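Local atomic coordinates of 4-hydroxybutyrate CoA-transferase (Porphyromonas gingivalis, PDB entry 3EH7), a protein that probably transfers coenzyme A between carboxylic acids, with acetate or 4-hydroxybutyrate as likely partners. Residues R204-L209 against Y391-Y396; K234-I239 against V256-K261; K261-P266 against Q306-V311. All coordinates share one frame; numbering follows the deposited sequence. Where two conformers were deposited one is given.

Interaction 1 of 3, residues R204-L209 against Y391-Y396; sequences RNCAEL and YVVTEY
A helix lying on the face of a mixed beta sheet forms this contact: the C-terminal end of helix 197-208 rests on strand 391-394 through Asn205, Cys206 and Leu209 on one side and Tyr391 and Val393 on the other. The short axes approach to 8.7 Å and their N-to-C directions make 149°, so helix and strand run roughly antiparallel. Val393 sits between the two ends of the contact. Val393 CG1 lies 3.4 Å from Asn205 CB; Val393 CG2 is turned more loosely to Leu209 CD1. With CG1 anti to the backbone N and CG2 beside it, the two methyls of Val393 face different helix residues. Cys206 SG reaches Val393 CG1 more loosely. At the Tyr391 end, Leu209 lies over one ring face: Leu209 CD1 stands 4.0 Å from the Tyr391 ring centroid and 24° off the normal, a CH-pi contact. It is offset toward the rim, with Leu209 CD1 3.7 Å from Tyr391 CD2. Leu209 CD2 follows along the same ring to Tyr391 CE2. Asn205 supplies the polar end. Asn205 ND2 points to Thr394 O at 3.0 Å, but the N-H...O angle of 133° marks the bond as weak. The same ND2 also donates to a water that passes a hydrogen bond to Glu395 O, so the amide nitrogen reaches Thr394 O directly and Glu395 O through the water. Thr394 OG1 accepts from Tyr396 N in an ST turn and also bonds Ile416 O. Ile398 of strand 397-400 and Ile357 of strand 355-359 continue the apolar surface beneath the helix. Apolar side chains facing the sheet and a polar residue at the strand end are the arrangement of a helix packed on the sheet of an alpha/beta domain.

Interaction 2 of 3, residues K234-I239 against V256-K261; sequences KKDLGI and VITGKK
Asp236 leads into the contact from its CB, which packs 3.8 Å from Lys261 CG. With CG beside the backbone N (chi1 -63°), the carboxylate turns to Thr258, and Asp236 OD1 accepts from Thr258 OG1 at 2.6 Å through the lone pair directed away from OD2. OD1 also lies against Thr258 CG2 and Lys260 CB. Lys260 NZ is 5.0 Å from Asp236 OD1, and Lys261 NZ is farther still from Asp236 OD2, so neither makes a salt bridge here and any influence of their charges is probably long-range. Thr258 OG1 is doubly engaged, since it accepts from Lys260 N in an ST turn while donating to Asp236. Next to this polar corner the loop that follows helix 246-253 pairs with the lead-in to strand 238-240 by a single beta bridge, Leu237 with Ile257. Leu237 N donates to Val256 O at 3.0 Å, and Leu237 O receives Gly259 N with an N-H...O angle of 166°, together with a weak bond from Thr258 N. Beside the bridge the apolar side chains form a continuous row, Val256-Leu237-Ile257-Ile239. Leu237 CD1 lies alongside Val256 CG1 at 3.8 Å, Leu237 CB meets Ile257 CG1, and Ile239 CG1 is 3.8 Å from Ile257 CG2. Leu251 of helix 246-253 backs both Val256 and Ile257.

Interaction 3 of 3, residues K261-P266 against Q306-V311; sequences KKTLHP and QNDNMV
Thr263, Leu264 and Asn307 carry most of this contact, with Thr263 holding its polar centre. Thr263 OG1 donates to Gln306 O at 2.7 Å, in the carbonyl plane and on a lone pair. The same Thr263 OG1 accepts from Asp308 N at 2.9 Å, and the N-H...O angle of 163° makes this bond nearly straight. Thr263 chi1 of 53° places OG1 between the backbone N and the carbonyl carbon, from where one hydroxyl grips both flanks of Asn307. The methyl Thr263 CG2 is left facing Asp308 OD2 at 3.7 Å, the two side chains crossing at about a right angle. This bonding ties the loop ahead of strand 269-271 to the turn that joins helix 301-304 to strand 310-314, two strands that lie in one mixed sheet. Leu264 fills the side next to Thr263: its CB lies against the Asn307 side-chain amide, its CD1 approaches the end of Gln306, and Val303 of helix 301-304 adds further apolar cover. Asn307 also packs alongside Lys262, whose NZ leaves for His265 O, Lys268 O and Ile239 O. Two waters extend the link: one bridges Lys261 O to Asn309 ND2, the other Thr263 N to Asp308 O.

All three contacts serve the same mixed sheet and all are partly buried. Interaction 1 has no exposed residue among those that touch; interactions 2 and 3 include exposed ones, lysines in the former, Thr263 and Gln306 in the latter. Interaction 1 lays a helix on the sheet and relies chiefly on apolar atoms, whereas the other two, made by loops at strand ends, depend more on backbone and hydroxyl hydrogen bonds. They share Lys261, and Lys262 NZ reaches Ile239 O. The centre of interaction 1 is about 20 Å from that of interaction 2; they meet where Ala207 O approaches Lys234 NZ, which is hydrogen-bonded to Ile210 O. Both others are nested within the chain loop interaction 1 closes.

Interaction 1 of 3, residues R204-L209 against Y391-Y396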
ATOM      1  N   ARG A 204      14.936 -13.102 -19.730  1.00 22.94           N
ATOM      2  CA  ARG A 204      16.065 -13.850 -19.219  0.50 23.35           C
ATOM      3  C   ARG A 204      16.459 -13.346 -17.827  1.00 23.47           C
ATOM      4  O   ARG A 204      16.783 -14.139 -16.935  1.00 23.38           O
ATOM      5  CB  ARG A 204      17.234 -13.720 -20.191  0.50 24.03           C
ATOM      6  CG  ARG A 204      18.076 -14.953 -20.322  0.50 25.36           C
ATOM      7  CD  ARG A 204      19.305 -14.654 -21.154  0.50 27.73           C
ATOM      8  NE  ARG A 204      18.982 -14.449 -22.559  0.50 29.26           N
ATOM      9  CZ  ARG A 204      18.969 -15.419 -23.466  0.50 30.21           C
ATOM     10  NH1 ARG A 204      18.671 -15.141 -24.728  0.50 31.99           N
ATOM     11  NH2 ARG A 204      19.250 -16.667 -23.112  0.50 29.72           N
ATOM     12  N   ASN A 205      16.423 -12.032 -17.635  1.00 23.15           N
ATOM     13  CA  ASN A 205      16.664 -11.438 -16.323  1.00 23.15           C
ATOM     14  C   ASN A 205      15.577 -11.822 -15.323  1.00 23.43           C
ATOM     15  O   ASN A 205      15.875 -12.128 -14.183  1.00 23.83           O
ATOM     16  CB  ASN A 205      16.755  -9.916 -16.436  1.00 23.34           C
ATOM     17  CG  ASN A 205      18.068  -9.443 -17.037  1.00 20.80           C
ATOM     18  OD1 ASN A 205      19.083 -10.123 -16.964  1.00 23.46           O
ATOM     19  ND2 ASN A 205      18.044  -8.268 -17.634  1.00 20.60           N
ATOM     20  N   CYS A 206      14.319 -11.828 -15.758  1.00 23.17           N
ATOM     21  CA  CYS A 206      13.242 -12.247 -14.882  1.00 23.49           C
ATOM     22  C   CYS A 206      13.453 -13.671 -14.421  1.00 23.65           C
ATOM     23  O   CYS A 206      13.343 -13.937 -13.232  1.00 22.35           O
ATOM     24  CB  CYS A 206      11.881 -12.118 -15.558  1.00 23.40           C
ATOM     25  SG  CYS A 206      11.405 -10.405 -15.693  1.00 25.24           S
ATOM     26  N   ALA A 207      13.788 -14.573 -15.357  1.00 23.28           N
ATOM     27  CA  ALA A 207      14.003 -15.999 -15.040  1.00 23.53           C
ATOM     28  C   ALA A 207      15.076 -16.239 -13.997  1.00 23.50           C
ATOM     29  O   ALA A 207      14.994 -17.171 -13.178  1.00 22.46           O
ATOM     30  CB  ALA A 207      14.344 -16.799 -16.311  1.00 23.45           C
ATOM     31  N   GLU A 208      16.098 -15.412 -14.052  1.00 23.34           N
ATOM     32  CA  GLU A 208      17.163 -15.443 -13.073  1.00 24.18           C
ATOM     33  C   GLU A 208      16.629 -15.270 -11.660  1.00 23.72           C
ATOM     34  O   GLU A 208      17.253 -15.700 -10.710  1.00 22.75           O
ATOM     35  CB  GLU A 208      18.062 -14.258 -13.346  1.00 25.26           C
ATOM     36  CG  GLU A 208      19.499 -14.450 -13.071  1.00 29.26           C
ATOM     37  CD  GLU A 208      20.304 -13.392 -13.794  1.00 33.59           C
ATOM     38  OE1 GLU A 208      20.656 -13.593 -14.988  1.00 37.44           O
ATOM     39  OE2 GLU A 208      20.562 -12.351 -13.162  1.00 36.83           O
ATOM     40  N   LEU A 209      15.509 -14.562 -11.516  1.00 22.86           N
ATOM     41  CA  LEU A 209      15.030 -14.218 -10.184  1.00 23.15           C
ATOM     42  C   LEU A 209      14.009 -15.245  -9.675  1.00 23.60           C
ATOM     43  O   LEU A 209      13.555 -15.162  -8.521  1.00 24.65           O
ATOM     44  CB  LEU A 209      14.468 -12.786 -10.188  1.00 22.83           C
ATOM     45  CG  LEU A 209      15.464 -11.651 -10.448  1.00 20.50           C
ATOM     46  CD1 LEU A 209      14.727 -10.296 -10.521  1.00 22.34           C
ATOM     47  CD2 LEU A 209      16.551 -11.596  -9.378  1.00 21.59           C
ATOM     48  N   TYR A 391      12.353  -5.070  -7.113  1.00 21.52           N
ATOM     49  CA  TYR A 391      13.200  -5.177  -8.303  1.00 20.34           C
ATOM     50  C   TYR A 391      12.658  -4.417  -9.491  1.00 20.38           C
ATOM     51  O   TYR A 391      11.428  -4.362  -9.744  1.00 20.09           O
ATOM     52  CB  TYR A 391      13.328  -6.632  -8.750  1.00 20.90           C
ATOM     53  CG  TYR A 391      14.063  -7.546  -7.812  1.00 19.46           C
ATOM     54  CD1 TYR A 391      13.371  -8.256  -6.833  1.00 22.12           C
ATOM     55  CD2 TYR A 391      15.437  -7.745  -7.927  1.00 20.54           C
ATOM     56  CE1 TYR A 391      14.030  -9.120  -5.960  1.00 21.04           C
ATOM     57  CE2 TYR A 391      16.123  -8.623  -7.067  1.00 21.16           C
ATOM     58  CZ  TYR A 391      15.399  -9.298  -6.093  1.00 21.87           C
ATOM     59  OH  TYR A 391      16.002 -10.145  -5.243  1.00 26.40           O
ATOM     60  N   VAL A 392      13.578  -3.852 -10.256  1.00 18.99           N
ATOM     61  CA  VAL A 392      13.251  -3.259 -11.537  1.00 18.49           C
ATOM     62  C   VAL A 392      14.142  -3.917 -12.563  1.00 18.76           C
ATOM     63  O   VAL A 392      15.340  -4.075 -12.332  1.00 18.18           O
ATOM     64  CB  VAL A 392      13.468  -1.731 -11.534  1.00 19.10           C
ATOM     65  CG1 VAL A 392      13.263  -1.147 -12.941  1.00 18.79           C
ATOM     66  CG2 VAL A 392      12.537  -1.054 -10.497  1.00 18.69           C
ATOM     67  N   VAL A 393      13.561  -4.332 -13.684  1.00 19.10           N
ATOM     68  CA  VAL A 393      14.304  -5.082 -14.706  1.00 19.42           C
ATOM     69  C   VAL A 393      14.098  -4.500 -16.096  1.00 19.47           C
ATOM     70  O   VAL A 393      12.950  -4.287 -16.529  1.00 19.68           O
ATOM     71  CB  VAL A 393      13.876  -6.574 -14.740  1.00 18.97           C
ATOM     72  CG1 VAL A 393      14.631  -7.314 -15.820  1.00 18.50           C
ATOM     73  CG2 VAL A 393      14.085  -7.257 -13.368  1.00 19.16           C
ATOM     74  N   THR A 394      15.210  -4.218 -16.776  1.00 19.72           N
ATOM     75  CA  THR A 394      15.198  -3.855 -18.190  1.00 19.32           C
ATOM     76  C   THR A 394      16.077  -4.811 -18.987  1.00 19.96           C
ATOM     77  O   THR A 394      16.683  -5.714 -18.425  1.00 20.07           O
ATOM     78  CB  THR A 394      15.676  -2.421 -18.427  1.00 18.87           C
ATOM     79  OG1 THR A 394      17.092  -2.358 -18.243  1.00 16.78           O
ATOM     80  CG2 THR A 394      14.962  -1.428 -17.498  1.00 16.95           C
ATOM     81  N   GLU A 395      16.137  -4.597 -20.298  1.00 20.43           N
ATOM     82  CA  GLU A 395      17.068  -5.321 -21.164  1.00 20.94           C
ATOM     83  C   GLU A 395      18.510  -5.090 -20.761  1.00 20.44           C
ATOM     84  O   GLU A 395      19.353  -5.847 -21.183  1.00 20.59           O
ATOM     85  CB  GLU A 395      16.888  -4.951 -22.648  1.00 20.94           C
ATOM     86  CG  GLU A 395      17.288  -3.502 -23.067  1.00 22.96           C
ATOM     87  CD  GLU A 395      16.110  -2.509 -23.044  1.00 26.30           C
ATOM     88  OE1 GLU A 395      15.203  -2.644 -22.177  1.00 25.38           O
ATOM     89  OE2 GLU A 395      16.099  -1.591 -23.896  1.00 23.39           O
ATOM     90  N   TYR A 396      18.798  -4.056 -19.961  1.00 20.10           N
ATOM     91  CA  TYR A 396      20.187  -3.778 -19.566  1.00 20.37           C
ATOM     92  C   TYR A 396      20.543  -4.328 -18.199  1.00 20.94           C
ATOM     93  O   TYR A 396      21.691  -4.258 -17.813  1.00 20.79           O
ATOM     94  CB  TYR A 396      20.512  -2.284 -19.659  1.00 20.12           C
ATOM     95  CG  TYR A 396      20.427  -1.797 -21.082  1.00 19.59           C
ATOM     96  CD1 TYR A 396      21.460  -2.035 -21.982  1.00 19.14           C
ATOM     97  CD2 TYR A 396      19.292  -1.121 -21.535  1.00 19.90           C
ATOM     98  CE1 TYR A 396      21.363  -1.603 -23.328  1.00 19.11           C
ATOM     99  CE2 TYR A 396      19.179  -0.690 -22.855  1.00 18.48           C
ATOM    100  CZ  TYR A 396      20.209  -0.949 -23.739  1.00 19.84           C
ATOM    101  OH  TYR A 396      20.048  -0.517 -25.022  1.00 20.95           O
TER
HETATM  102  O   HOH W   1      20.377  -7.733 -19.417  1.00 20.85           O

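Interaction 2 of 3, residues K234-I239 against V256-K261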
ATOM      1  N   LYS A 234      13.035 -24.913 -14.955  1.00 24.67           N
ATOM      2  CA  LYS A 234      12.645 -24.763 -13.564  1.00 24.46           C
ATOM      3  C   LYS A 234      11.791 -25.946 -13.146  1.00 24.28           C
ATOM      4  O   LYS A 234      11.195 -26.630 -13.986  1.00 23.86           O
ATOM      5  CB  LYS A 234      11.917 -23.425 -13.343  1.00 24.03           C
ATOM      6  CG  LYS A 234      12.821 -22.181 -13.531  1.00 25.20           C
ATOM      7  CD  LYS A 234      13.781 -22.054 -12.336  1.00 25.35           C
ATOM      8  CE  LYS A 234      15.154 -21.582 -12.713  1.00 25.27           C
ATOM      9  NZ  LYS A 234      15.153 -20.156 -13.031  1.00 21.34           N
ATOM     10  N   LYS A 235      11.717 -26.158 -11.836  1.00 24.68           N
ATOM     11  CA  LYS A 235      10.992 -27.285 -11.245  1.00 24.94           C
ATOM     12  C   LYS A 235       9.872 -26.855 -10.301  1.00 24.50           C
ATOM     13  O   LYS A 235      10.084 -25.985  -9.450  1.00 24.83           O
ATOM     14  CB  LYS A 235      11.964 -28.131 -10.437  1.00 25.27           C
ATOM     15  CG  LYS A 235      13.187 -28.623 -11.210  1.00 27.55           C
ATOM     16  CD  LYS A 235      12.837 -29.492 -12.426  1.00 28.47           C
ATOM     17  CE  LYS A 235      14.119 -29.864 -13.161  1.00 30.65           C
ATOM     18  NZ  LYS A 235      13.846 -30.415 -14.500  1.00 30.57           N
ATOM     19  N   ASP A 236       8.717 -27.513 -10.427  1.00 23.26           N
ATOM     20  CA  ASP A 236       7.546 -27.303  -9.554  1.00 23.31           C
ATOM     21  C   ASP A 236       7.185 -25.858  -9.220  1.00 22.13           C
ATOM     22  O   ASP A 236       6.957 -25.513  -8.068  1.00 22.98           O
ATOM     23  CB  ASP A 236       7.688 -28.105  -8.256  1.00 23.48           C
ATOM     24  CG  ASP A 236       7.720 -29.591  -8.503  1.00 24.94           C
ATOM     25  OD1 ASP A 236       6.752 -30.142  -9.094  1.00 23.87           O
ATOM     26  OD2 ASP A 236       8.742 -30.194  -8.127  1.00 28.58           O
ATOM     27  N   LEU A 237       7.072 -25.040 -10.249  1.00 20.78           N
ATOM     28  CA  LEU A 237       6.515 -23.705 -10.103  1.00 20.17           C
ATOM     29  C   LEU A 237       5.018 -23.826  -9.925  1.00 19.58           C
ATOM     30  O   LEU A 237       4.427 -24.826 -10.317  1.00 18.97           O
ATOM     31  CB  LEU A 237       6.861 -22.848 -11.328  1.00 19.55           C
ATOM     32  CG  LEU A 237       8.367 -22.754 -11.669  1.00 18.79           C
ATOM     33  CD1 LEU A 237       8.588 -21.829 -12.857  1.00 16.21           C
ATOM     34  CD2 LEU A 237       9.160 -22.257 -10.471  1.00 18.86           C
ATOM     35  N   GLY A 238       4.429 -22.823  -9.276  1.00 19.86           N
ATOM     36  CA  GLY A 238       2.987 -22.749  -9.066  1.00 19.75           C
ATOM     37  C   GLY A 238       2.423 -21.442  -9.558  1.00 19.76           C
ATOM     38  O   GLY A 238       3.171 -20.492  -9.847  1.00 20.20           O
ATOM     39  N   ILE A 239       1.101 -21.375  -9.663  1.00 19.64           N
ATOM     40  CA  ILE A 239       0.419 -20.173 -10.126  1.00 19.32           C
ATOM     41  C   ILE A 239      -0.603 -19.622  -9.102  1.00 19.37           C
ATOM     42  O   ILE A 239      -1.531 -20.316  -8.674  1.00 19.31           O
ATOM     43  CB  ILE A 239      -0.307 -20.437 -11.463  1.00 19.89           C
ATOM     44  CG1 ILE A 239       0.706 -20.684 -12.593  1.00 19.72           C
ATOM     45  CG2 ILE A 239      -1.261 -19.286 -11.808  1.00 17.24           C
ATOM     46  CD1 ILE A 239       1.534 -19.463 -12.958  1.00 19.76           C
ATOM     47  N   VAL A 256       6.636 -28.130 -16.000  1.00 24.38           N
ATOM     48  CA  VAL A 256       7.353 -27.180 -15.143  1.00 23.35           C
ATOM     49  C   VAL A 256       6.425 -26.619 -14.038  1.00 22.74           C
ATOM     50  O   VAL A 256       6.805 -26.558 -12.875  1.00 21.47           O
ATOM     51  CB  VAL A 256       8.033 -26.067 -15.974  1.00 23.39           C
ATOM     52  CG1 VAL A 256       8.619 -24.966 -15.074  1.00 23.30           C
ATOM     53  CG2 VAL A 256       9.124 -26.684 -16.866  1.00 22.48           C
ATOM     54  N   ILE A 257       5.218 -26.217 -14.422  1.00 22.45           N
ATOM     55  CA  ILE A 257       4.271 -25.631 -13.482  1.00 22.89           C
ATOM     56  C   ILE A 257       3.370 -26.740 -12.996  1.00 22.79           C
ATOM     57  O   ILE A 257       2.521 -27.190 -13.752  1.00 24.11           O
ATOM     58  CB  ILE A 257       3.406 -24.529 -14.116  1.00 22.64           C
ATOM     59  CG1 ILE A 257       4.286 -23.315 -14.463  1.00 22.83           C
ATOM     60  CG2 ILE A 257       2.279 -24.089 -13.120  1.00 20.58           C
ATOM     61  CD1 ILE A 257       3.563 -22.200 -15.283  1.00 21.41           C
ATOM     62  N   THR A 258       3.626 -27.223 -11.784  1.00 22.27           N
ATOM     63  CA  THR A 258       2.880 -28.325 -11.175  1.00 22.07           C
ATOM     64  C   THR A 258       1.977 -27.881 -10.010  1.00 22.25           C
ATOM     65  O   THR A 258       1.061 -28.596  -9.601  1.00 21.86           O
ATOM     66  CB  THR A 258       3.850 -29.383 -10.610  1.00 22.58           C
ATOM     67  OG1 THR A 258       4.635 -28.786  -9.575  1.00 21.91           O
ATOM     68  CG2 THR A 258       4.776 -29.956 -11.711  1.00 21.40           C
ATOM     69  N   GLY A 259       2.281 -26.722  -9.440  1.00 22.72           N
ATOM     70  CA  GLY A 259       1.663 -26.302  -8.193  1.00 23.04           C
ATOM     71  C   GLY A 259       2.036 -27.144  -6.991  1.00 23.08           C
ATOM     72  O   GLY A 259       1.403 -27.030  -5.946  1.00 22.61           O
ATOM     73  N   LYS A 260       3.034 -28.007  -7.122  1.00 24.47           N
ATOM     74  CA  LYS A 260       3.243 -29.043  -6.123  1.00 25.23           C
ATOM     75  C   LYS A 260       3.919 -28.511  -4.867  1.00 25.14           C
ATOM     76  O   LYS A 260       3.776 -29.107  -3.804  1.00 25.25           O
ATOM     77  CB  LYS A 260       3.951 -30.284  -6.706  1.00 26.63           C
ATOM     78  CG  LYS A 260       2.943 -31.286  -7.359  1.00 29.48           C
ATOM     79  CD  LYS A 260       3.564 -32.665  -7.656  1.00 36.02           C
ATOM     80  CE  LYS A 260       3.889 -32.888  -9.155  1.00 39.00           C
ATOM     81  NZ  LYS A 260       2.679 -32.916 -10.052  1.00 40.97           N
ATOM     82  N   LYS A 261       4.614 -27.375  -4.965  1.00 24.58           N
ATOM     83  CA  LYS A 261       5.264 -26.796  -3.795  1.00 23.80           C
ATOM     84  C   LYS A 261       4.496 -25.605  -3.222  1.00 23.21           C
ATOM     85  O   LYS A 261       5.054 -24.858  -2.415  1.00 21.79           O
ATOM     86  CB  LYS A 261       6.678 -26.347  -4.142  1.00 23.68           C
ATOM     87  CG  LYS A 261       7.584 -27.476  -4.559  1.00 25.89           C
ATOM     88  CD  LYS A 261       7.985 -28.311  -3.398  1.00 27.92           C
ATOM     89  CE  LYS A 261       8.957 -29.408  -3.809  1.00 29.91           C
ATOM     90  NZ  LYS A 261       9.207 -30.250  -2.623  1.00 31.84           N
TER
HETATM   91  O   HOH W   2       4.506 -25.246  -6.798  1.00 16.60           O

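Interaction 3 of 3, residues K261-P266 against Q306-V311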
ATOM      1  N   LYS A 261       4.614 -27.375  -4.965  1.00 24.58           N
ATOM      2  CA  LYS A 261       5.264 -26.796  -3.795  1.00 23.80           C
ATOM      3  C   LYS A 261       4.496 -25.605  -3.222  1.00 23.21           C
ATOM      4  O   LYS A 261       5.054 -24.858  -2.415  1.00 21.79           O
ATOM      5  CB  LYS A 261       6.678 -26.347  -4.142  1.00 23.68           C
ATOM      6  CG  LYS A 261       7.584 -27.476  -4.559  1.00 25.89           C
ATOM      7  CD  LYS A 261       7.985 -28.311  -3.398  1.00 27.92           C
ATOM      8  CE  LYS A 261       8.957 -29.408  -3.809  1.00 29.91           C
ATOM      9  NZ  LYS A 261       9.207 -30.250  -2.623  1.00 31.84           N
ATOM     10  N   LYS A 262       3.249 -25.417  -3.654  1.00 22.87           N
ATOM     11  CA  LYS A 262       2.461 -24.266  -3.229  1.00 22.61           C
ATOM     12  C   LYS A 262       1.958 -24.502  -1.818  1.00 22.49           C
ATOM     13  O   LYS A 262       1.599 -25.608  -1.480  1.00 22.16           O
ATOM     14  CB  LYS A 262       1.244 -24.075  -4.117  1.00 22.60           C
ATOM     15  CG  LYS A 262       1.535 -23.522  -5.477  1.00 22.87           C
ATOM     16  CD  LYS A 262       0.232 -23.421  -6.299  1.00 21.64           C
ATOM     17  CE  LYS A 262      -0.589 -22.168  -5.983  1.00 20.49           C
ATOM     18  NZ  LYS A 262      -2.053 -22.346  -6.301  1.00 18.82           N
ATOM     19  N   THR A 263       1.879 -23.441  -1.023  1.00 22.48           N
ATOM     20  CA  THR A 263       1.393 -23.536   0.333  1.00 21.82           C
ATOM     21  C   THR A 263      -0.066 -23.105   0.445  1.00 22.56           C
ATOM     22  O   THR A 263      -0.652 -23.215   1.509  1.00 23.31           O
ATOM     23  CB  THR A 263       2.273 -22.693   1.240  1.00 22.42           C
ATOM     24  OG1 THR A 263       2.350 -21.375   0.686  1.00 20.71           O
ATOM     25  CG2 THR A 263       3.696 -23.355   1.328  1.00 18.94           C
ATOM     26  N   LEU A 264      -0.641 -22.612  -0.649  1.00 21.80           N
ATOM     27  CA  LEU A 264      -2.065 -22.333  -0.731  1.00 21.73           C
ATOM     28  C   LEU A 264      -2.545 -22.935  -2.039  1.00 21.02           C
ATOM     29  O   LEU A 264      -1.900 -22.759  -3.054  1.00 21.13           O
ATOM     30  CB  LEU A 264      -2.329 -20.819  -0.727  1.00 22.07           C
ATOM     31  CG  LEU A 264      -3.797 -20.406  -0.555  1.00 22.19           C
ATOM     32  CD1 LEU A 264      -4.327 -20.710   0.890  1.00 20.34           C
ATOM     33  CD2 LEU A 264      -3.964 -18.924  -0.914  1.00 20.59           C
ATOM     34  N   HIS A 265      -3.679 -23.619  -2.010  1.00 20.45           N
ATOM     35  CA  HIS A 265      -4.238 -24.260  -3.183  1.00 20.24           C
ATOM     36  C   HIS A 265      -3.201 -25.064  -3.951  1.00 21.07           C
ATOM     37  O   HIS A 265      -2.965 -24.792  -5.129  1.00 21.07           O
ATOM     38  CB  HIS A 265      -4.923 -23.225  -4.085  1.00 19.78           C
ATOM     39  CG  HIS A 265      -6.010 -22.473  -3.387  1.00 19.68           C
ATOM     40  ND1 HIS A 265      -7.167 -23.085  -2.934  1.00 20.44           N
ATOM     41  CD2 HIS A 265      -6.081 -21.186  -2.983  1.00 19.30           C
ATOM     42  CE1 HIS A 265      -7.915 -22.189  -2.310  1.00 24.07           C
ATOM     43  NE2 HIS A 265      -7.282 -21.025  -2.328  1.00 20.91           N
ATOM     44  N   PRO A 266      -2.586 -26.064  -3.277  1.00 21.98           N
ATOM     45  CA  PRO A 266      -1.565 -26.880  -3.904  1.00 21.97           C
ATOM     46  C   PRO A 266      -2.103 -27.645  -5.091  1.00 21.83           C
ATOM     47  O   PRO A 266      -3.263 -28.067  -5.089  1.00 21.42           O
ATOM     48  CB  PRO A 266      -1.102 -27.816  -2.789  1.00 22.82           C
ATOM     49  CG  PRO A 266      -2.199 -27.828  -1.818  1.00 22.99           C
ATOM     50  CD  PRO A 266      -2.866 -26.494  -1.894  1.00 21.33           C
ATOM     51  N   GLN A 306      -0.078 -15.796   1.573  1.00 18.96           N
ATOM     52  CA  GLN A 306      -0.097 -17.155   2.078  1.00 19.88           C
ATOM     53  C   GLN A 306       0.583 -18.150   1.131  1.00 19.47           C
ATOM     54  O   GLN A 306       0.761 -19.309   1.506  1.00 19.11           O
ATOM     55  CB  GLN A 306      -1.531 -17.605   2.315  1.00 20.37           C
ATOM     56  CG  GLN A 306      -2.198 -16.892   3.484  1.00 24.31           C
ATOM     57  CD  GLN A 306      -3.705 -17.117   3.541  1.00 28.08           C
ATOM     58  OE1 GLN A 306      -4.487 -16.169   3.411  1.00 33.89           O
ATOM     59  NE2 GLN A 306      -4.113 -18.340   3.813  1.00 24.65           N
ATOM     60  N   ASN A 307       0.924 -17.697  -0.085  1.00 18.80           N
ATOM     61  CA  ASN A 307       1.689 -18.484  -1.062  1.00 18.96           C
ATOM     62  C   ASN A 307       3.139 -18.193  -0.808  1.00 19.21           C
ATOM     63  O   ASN A 307       3.568 -17.068  -1.050  1.00 20.24           O
ATOM     64  CB  ASN A 307       1.376 -18.035  -2.526  1.00 18.49           C
ATOM     65  CG  ASN A 307      -0.072 -18.280  -2.948  1.00 17.79           C
ATOM     66  OD1 ASN A 307      -0.941 -17.397  -2.846  1.00 23.50           O
ATOM     67  ND2 ASN A 307      -0.339 -19.460  -3.410  1.00 14.19           N
ATOM     68  N   ASP A 308       3.913 -19.162  -0.321  1.00 19.47           N
ATOM     69  CA  ASP A 308       5.358 -18.928  -0.182  1.00 20.04           C
ATOM     70  C   ASP A 308       6.029 -18.711  -1.539  1.00 20.33           C
ATOM     71  O   ASP A 308       5.554 -19.224  -2.548  1.00 20.15           O
ATOM     72  CB  ASP A 308       6.054 -20.079   0.493  1.00 20.02           C
ATOM     73  CG  ASP A 308       5.734 -20.178   1.954  1.00 21.59           C
ATOM     74  OD1 ASP A 308       4.966 -19.356   2.462  1.00 23.74           O
ATOM     75  OD2 ASP A 308       6.277 -21.099   2.596  1.00 24.96           O
ATOM     76  N   ASN A 309       7.151 -17.985  -1.517  1.00 20.36           N
ATOM     77  CA  ASN A 309       8.006 -17.768  -2.688  1.00 20.04           C
ATOM     78  C   ASN A 309       7.288 -17.124  -3.876  1.00 20.00           C
ATOM     79  O   ASN A 309       7.449 -17.553  -5.031  1.00 19.67           O
ATOM     80  CB  ASN A 309       8.672 -19.089  -3.086  1.00 20.29           C
ATOM     81  CG  ASN A 309       9.470 -19.691  -1.956  1.00 19.49           C
ATOM     82  OD1 ASN A 309      10.476 -19.127  -1.547  1.00 20.30           O
ATOM     83  ND2 ASN A 309       9.041 -20.863  -1.460  1.00 19.44           N
HETATM   84  N   MSE A 310       6.530 -16.063  -3.596  1.00 19.99           N
HETATM   85  CA  MSE A 310       5.854 -15.317  -4.643  1.00 19.95           C
HETATM   86  C   MSE A 310       6.909 -14.634  -5.493  1.00 20.28           C
HETATM   87  O   MSE A 310       7.899 -14.100  -4.981  1.00 20.87           O
HETATM   88  CB  MSE A 310       4.892 -14.235  -4.100  1.00 18.98           C
HETATM   89  CG  MSE A 310       3.577 -14.716  -3.625  1.00 19.82           C
HETATM   90 SE   MSE A 310       2.445 -15.536  -4.926  0.80 16.71          SE
HETATM   91  CE  MSE A 310       2.541 -14.204  -6.281  1.00 14.11           C
ATOM     92  N   VAL A 311       6.692 -14.685  -6.801  1.00 20.51           N
ATOM     93  CA  VAL A 311       7.367 -13.808  -7.731  1.00 20.19           C
ATOM     94  C   VAL A 311       6.276 -13.180  -8.568  1.00 20.77           C
ATOM     95  O   VAL A 311       5.531 -13.868  -9.280  1.00 19.84           O
ATOM     96  CB  VAL A 311       8.399 -14.522  -8.644  1.00 20.83           C
ATOM     97  CG1 VAL A 311       8.992 -13.518  -9.607  1.00 18.68           C
ATOM     98  CG2 VAL A 311       9.503 -15.175  -7.801  1.00 18.81           C
TER
HETATM   99  O   HOH W   3       7.270 -22.899  -2.799  1.00 30.31           O
HETATM  100  O   HOH W   4       4.019 -21.508  -2.221  1.00 39.83           O